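Local atomic coordinates of 2L protein (Yaba-like disease virus, PDB entry 3IT8), a protein that probably acts as a secreted, MHC class I-like viral decoy that binds host tumour necrosis factor and blocks its signalling. Residues F21-H24 and L29-K32; T2-Y7 and G105-V110. One frame throughout, in Å; residues are numbered along the deposited sequence.

Interaction 1: residues F21-H24 and L29-K32; sequences FYDH and LVTK. With NAG (2-acetamido-2-deoxy-beta-D-glucopyranose), chain M.
Residues Phe21-His24 and Leu29-Lys32 run antiparallel at 160°, their axes approaching to 4.6 Å, and a classic beta bulge interrupts the register where Val30 and Thr31 both face Asp23. Asp23 N donates to Thr31 O in the carbonyl plane (2.9 Å), while Asp23 O takes Val30 N at 2.7 Å, almost in line with the carbonyl bond (C=O...N 169°), and also a weaker, longer bond from Thr31 N. One carbonyl oxygen thus serves both bulge residues. On the face bearing Tyr22, His24, Leu29 and Lys32, the fully extended Lys32 chain lies alongside the Tyr22 ring, with CG 3.7 Å from Tyr22 CE2. NAG O6 approaches this ring obliquely from its CE1 side. In Leu29, chi1 174° swings CG clear of the backbone N, and the chi2 turn then brings CD1 over one face of the His24 imidazole, 4.0 Å from the ring centroid, and to the edge of the Tyr22 ring, 3.9 Å from Tyr22 CD2. On the other face the CB atoms of Asp23 and Thr31 pack at 3.7 Å. Asp23 OD2 is hydrogen-bonded to the hydroxyls of Tyr64 and Tyr170, tying the hairpin to both helices of the platform. The chemistry therefore divides by face: aliphatic-aromatic packing and a sugar on one, a buried carboxylate, its charge probably eased by two tyrosines, on the other.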
# COMPACT_ATOMS: atom_id res chain seq x y z
N PHE D 21 35.07 -21.83 -23.70
CA PHE D 21 33.88 -21.18 -23.21
C PHE D 21 33.24 -20.42 -24.37
O PHE D 21 33.93 -19.76 -25.15
CB PHE D 21 34.22 -20.19 -22.12
CG PHE D 21 33.09 -19.28 -21.79
CD1 PHE D 21 32.02 -19.73 -21.03
CD2 PHE D 21 33.05 -17.99 -22.33
CE1 PHE D 21 30.92 -18.92 -20.80
CE2 PHE D 21 31.96 -17.17 -22.10
CZ PHE D 21 30.89 -17.63 -21.34
N TYR D 22 31.92 -20.51 -24.48
CA TYR D 22 31.21 -19.81 -25.53
C TYR D 22 30.07 -19.02 -24.93
O TYR D 22 29.35 -19.51 -24.06
CB TYR D 22 30.64 -20.77 -26.58
CG TYR D 22 31.68 -21.49 -27.41
CD1 TYR D 22 31.97 -22.83 -27.18
CD2 TYR D 22 32.37 -20.82 -28.42
CE1 TYR D 22 32.93 -23.50 -27.94
CE2 TYR D 22 33.33 -21.48 -29.19
CZ TYR D 22 33.60 -22.82 -28.94
OH TYR D 22 34.53 -23.49 -29.71
N ASP D 23 29.91 -17.79 -25.40
CA ASP D 23 28.84 -16.90 -24.98
C ASP D 23 28.00 -16.66 -26.24
O ASP D 23 28.47 -16.05 -27.20
CB ASP D 23 29.42 -15.58 -24.49
CG ASP D 23 28.36 -14.65 -23.93
OD1 ASP D 23 27.21 -14.70 -24.41
OD2 ASP D 23 28.67 -13.85 -23.03
N HIS D 24 26.76 -17.14 -26.25
CA HIS D 24 25.89 -16.97 -27.41
C HIS D 24 24.61 -16.21 -27.11
O HIS D 24 23.85 -16.57 -26.20
CB HIS D 24 25.49 -18.33 -27.99
CG HIS D 24 26.58 -19.01 -28.75
ND1 HIS D 24 26.98 -18.61 -30.00
CD2 HIS D 24 27.32 -20.10 -28.45
CE1 HIS D 24 27.92 -19.42 -30.45
NE2 HIS D 24 28.14 -20.34 -29.52
N LEU D 29 27.54 -15.62 -31.86
CA LEU D 29 28.66 -15.80 -30.96
C LEU D 29 29.06 -14.43 -30.41
O LEU D 29 29.22 -13.47 -31.16
CB LEU D 29 29.83 -16.45 -31.69
CG LEU D 29 31.10 -16.56 -30.85
CD1 LEU D 29 30.81 -17.42 -29.61
CD2 LEU D 29 32.24 -17.12 -31.70
N VAL D 30 29.20 -14.32 -29.10
CA VAL D 30 29.59 -13.06 -28.50
C VAL D 30 31.01 -13.12 -27.94
O VAL D 30 31.76 -12.15 -28.05
CB VAL D 30 28.65 -12.70 -27.36
CG1 VAL D 30 29.09 -11.40 -26.71
CG2 VAL D 30 27.24 -12.58 -27.87
N THR D 31 31.37 -14.25 -27.34
CA THR D 31 32.69 -14.41 -26.76
C THR D 31 33.17 -15.84 -26.80
O THR D 31 32.38 -16.76 -26.57
CB THR D 31 32.70 -14.00 -25.30
OG1 THR D 31 32.50 -12.59 -25.21
CG2 THR D 31 34.01 -14.34 -24.65
N LYS D 32 34.45 -16.03 -27.11
CA LYS D 32 35.04 -17.35 -27.09
C LYS D 32 36.28 -17.24 -26.24
O LYS D 32 37.06 -16.29 -26.40
CB LYS D 32 35.44 -17.85 -28.47
CG LYS D 32 36.11 -19.21 -28.39
CD LYS D 32 36.59 -19.70 -29.74
CE LYS D 32 37.30 -21.03 -29.60
NZ LYS D 32 37.87 -21.48 -30.89
C1 NAG M . 29.34 -26.75 -25.75
C2 NAG M . 28.29 -27.45 -26.63
C3 NAG M . 28.85 -28.80 -27.13
C4 NAG M . 30.16 -28.56 -27.89
C5 NAG M . 31.13 -27.84 -26.94
C6 NAG M . 32.48 -27.54 -27.55
C7 NAG M . 26.04 -26.84 -26.03
C8 NAG M . 24.69 -27.32 -25.52
N2 NAG M . 27.08 -27.64 -25.86
O3 NAG M . 27.91 -29.44 -27.98
O4 NAG M . 30.72 -29.81 -28.36
O5 NAG M . 30.55 -26.58 -26.50
O6 NAG M . 32.42 -26.41 -28.41
O7 NAG M . 26.12 -25.74 -26.58

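Interaction 2: residues T2-Y7 and G105-V110; sequences TLKYNY and GSYGYV. With NAG (2-acetamido-2-deoxy-beta-D-glucopyranose), chain M.
Lys4 and Tyr107 meet at the end of the phenol, where Tyr107 OH lies 3.6 Å from Lys4 CG and equally close to CB. The backbones themselves stay apart: the nearest CA pairs, Lys4-Tyr107 and Leu3-Ser106, are both 9.3 Å, the spacing expected when another strand, here 90-100, runs between them. Tyr107 bridges this gap with the length of its phenol, which chi1 52°, with CG between the backbone N and the carbonyl carbon, directs toward strand 2-10, and the ring crosses the Lys4 chain at a slant. Its hydroxyl also comes within 3.5 Å of Leu3 O. That small patch is the packed part, and the contact buries just 89 Å² in total; Pro248, from a loop within the Ig-like range, touches Lys4, Tyr107 and Tyr109.

Further out the arrangement loosens into glycan. Asn6 ND2 is bonded to NAG C1 (1.4 Å), and the Lys4 chain, bent at chi3 (72°), turns its ammonium to the acetamido group, giving a hydrogen bond of 2.9 Å from Lys4 NZ to NAG O7. The aliphatic start of Lys4 is thus used for the tyrosine and its charged end for the sugar, which anchors the first saccharide at a second point.

On the opposite face of the sheet, Leu3 packs on Cys163, Ile167 and Tyr170 of helix 148-174, Tyr5 stacks on Phe158, and Tyr7 OH is hydrogen-bonded to the backbone O of Tyr64 while its ring meets that of Trp69, both on helix 61-82. Strand 2-10 thus carries the helices on one side and the glycan on the other, with strands 18-25 and 90-100 as its neighbours.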
# COMPACT_ATOMS: atom_id res chain seq x y z
N THR D 2 17.59 -15.27 -26.55
CA THR D 2 18.32 -16.27 -25.79
C THR D 2 19.72 -15.87 -25.39
O THR D 2 20.42 -15.18 -26.14
CB THR D 2 18.38 -17.57 -26.61
OG1 THR D 2 17.42 -18.49 -26.09
CG2 THR D 2 19.79 -18.19 -26.60
N LEU D 3 20.13 -16.29 -24.20
CA LEU D 3 21.49 -16.05 -23.73
C LEU D 3 22.04 -17.40 -23.20
O LEU D 3 21.51 -17.95 -22.23
CB LEU D 3 21.53 -14.99 -22.63
CG LEU D 3 22.97 -14.61 -22.19
CD1 LEU D 3 23.81 -14.18 -23.39
CD2 LEU D 3 22.92 -13.47 -21.20
N LYS D 4 23.07 -17.93 -23.84
CA LYS D 4 23.63 -19.22 -23.42
C LYS D 4 25.13 -19.19 -23.13
O LYS D 4 25.89 -18.66 -23.93
CB LYS D 4 23.33 -20.28 -24.48
CG LYS D 4 23.79 -21.67 -24.08
CD LYS D 4 23.47 -22.73 -25.13
CE LYS D 4 24.36 -22.62 -26.36
NZ LYS D 4 24.14 -23.76 -27.31
N TYR D 5 25.53 -19.76 -22.00
CA TYR D 5 26.93 -19.86 -21.59
C TYR D 5 27.31 -21.35 -21.61
O TYR D 5 26.61 -22.19 -21.02
CB TYR D 5 27.13 -19.30 -20.19
CG TYR D 5 27.13 -17.79 -20.12
CD1 TYR D 5 26.83 -17.01 -21.24
CD2 TYR D 5 27.42 -17.13 -18.93
CE1 TYR D 5 26.81 -15.61 -21.17
CE2 TYR D 5 27.40 -15.73 -18.84
CZ TYR D 5 27.09 -14.98 -19.97
OH TYR D 5 27.06 -13.61 -19.88
N ASN D 6 28.41 -21.69 -22.26
CA ASN D 6 28.85 -23.08 -22.37
C ASN D 6 30.32 -23.19 -21.97
O ASN D 6 31.18 -22.62 -22.63
CB ASN D 6 28.65 -23.56 -23.83
CG ASN D 6 29.05 -25.02 -24.06
OD1 ASN D 6 29.56 -25.70 -23.16
ND2 ASN D 6 28.82 -25.48 -25.29
N TYR D 7 30.59 -23.88 -20.88
CA TYR D 7 31.96 -24.09 -20.44
C TYR D 7 32.26 -25.57 -20.69
O TYR D 7 31.49 -26.43 -20.27
CB TYR D 7 32.13 -23.83 -18.95
CG TYR D 7 31.88 -22.42 -18.50
CD1 TYR D 7 30.59 -21.97 -18.24
CD2 TYR D 7 32.94 -21.55 -18.26
CE1 TYR D 7 30.36 -20.69 -17.74
CE2 TYR D 7 32.72 -20.27 -17.76
CZ TYR D 7 31.42 -19.85 -17.50
OH TYR D 7 31.17 -18.60 -16.96
N GLY D 105 12.60 -18.14 -18.55
CA GLY D 105 13.19 -18.93 -17.48
C GLY D 105 14.71 -18.96 -17.57
O GLY D 105 15.29 -18.33 -18.46
N SER D 106 15.35 -19.68 -16.65
CA SER D 106 16.80 -19.79 -16.66
C SER D 106 17.20 -21.22 -16.34
O SER D 106 16.39 -21.99 -15.82
CB SER D 106 17.41 -18.84 -15.63
OG SER D 106 17.10 -19.25 -14.32
N TYR D 107 18.44 -21.58 -16.63
CA TYR D 107 18.87 -22.94 -16.36
C TYR D 107 20.35 -22.98 -16.05
O TYR D 107 21.08 -22.03 -16.31
CB TYR D 107 18.58 -23.82 -17.59
CG TYR D 107 19.14 -23.23 -18.87
CD1 TYR D 107 20.48 -23.39 -19.21
CD2 TYR D 107 18.34 -22.42 -19.68
CE1 TYR D 107 21.01 -22.77 -20.33
CE2 TYR D 107 18.87 -21.79 -20.80
CZ TYR D 107 20.20 -21.97 -21.10
OH TYR D 107 20.72 -21.33 -22.19
N GLY D 108 20.78 -24.11 -15.48
CA GLY D 108 22.17 -24.30 -15.15
C GLY D 108 22.32 -25.76 -14.84
O GLY D 108 21.85 -26.23 -13.81
N TYR D 109 22.93 -26.51 -15.75
CA TYR D 109 23.12 -27.93 -15.54
C TYR D 109 24.48 -28.39 -16.06
O TYR D 109 25.16 -27.67 -16.79
CB TYR D 109 22.01 -28.70 -16.22
CG TYR D 109 21.93 -28.50 -17.71
CD1 TYR D 109 22.67 -29.31 -18.59
CD2 TYR D 109 21.06 -27.56 -18.26
CE1 TYR D 109 22.52 -29.19 -19.97
CE2 TYR D 109 20.91 -27.43 -19.64
CZ TYR D 109 21.64 -28.25 -20.48
OH TYR D 109 21.45 -28.14 -21.84
N VAL D 110 24.87 -29.59 -15.65
CA VAL D 110 26.14 -30.16 -16.04
C VAL D 110 25.87 -31.39 -16.87
O VAL D 110 25.14 -32.27 -16.42
CB VAL D 110 26.96 -30.55 -14.79
CG1 VAL D 110 28.16 -31.40 -15.18
CG2 VAL D 110 27.41 -29.30 -14.05
C1 NAG M . 29.34 -26.75 -25.75
C2 NAG M . 28.29 -27.45 -26.63
C3 NAG M . 28.85 -28.80 -27.13
C4 NAG M . 30.16 -28.56 -27.89
C5 NAG M . 31.13 -27.84 -26.94
C6 NAG M . 32.48 -27.54 -27.55
C7 NAG M . 26.04 -26.84 -26.03
C8 NAG M . 24.69 -27.32 -25.52
N2 NAG M . 27.08 -27.64 -25.86
O3 NAG M . 27.91 -29.44 -27.98
O4 NAG M . 30.72 -29.81 -28.36
O5 NAG M . 30.55 -26.58 -26.50
O6 NAG M . 32.42 -26.41 -28.41
O7 NAG M . 26.12 -25.74 -26.58

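In the fold
Along the chain the segments come in the order 2-7, 21-24, 29-32, 105-110, so interaction 2 spans the sequence that holds the hairpin of interaction 1. Their centres are 12 Å apart in one eight-stranded antiparallel sheet, where strands 28-36, 18-25, 2-10, 90-100 and 103-112 follow one another across it. Strands 18-25 and 2-10 are direct neighbours, joined by probable hydrogen bonds from Lys4 N to His24 O (2.8 Å) and from Tyr22 N to Asn6 O (2.9 Å). Both contacts reach the Asn6-linked NAG. A sheet carrying helices 61-82 and 148-174 on one face is consistent with an MHC class I-like platform, so the two contacts together span five successive strands of its floor.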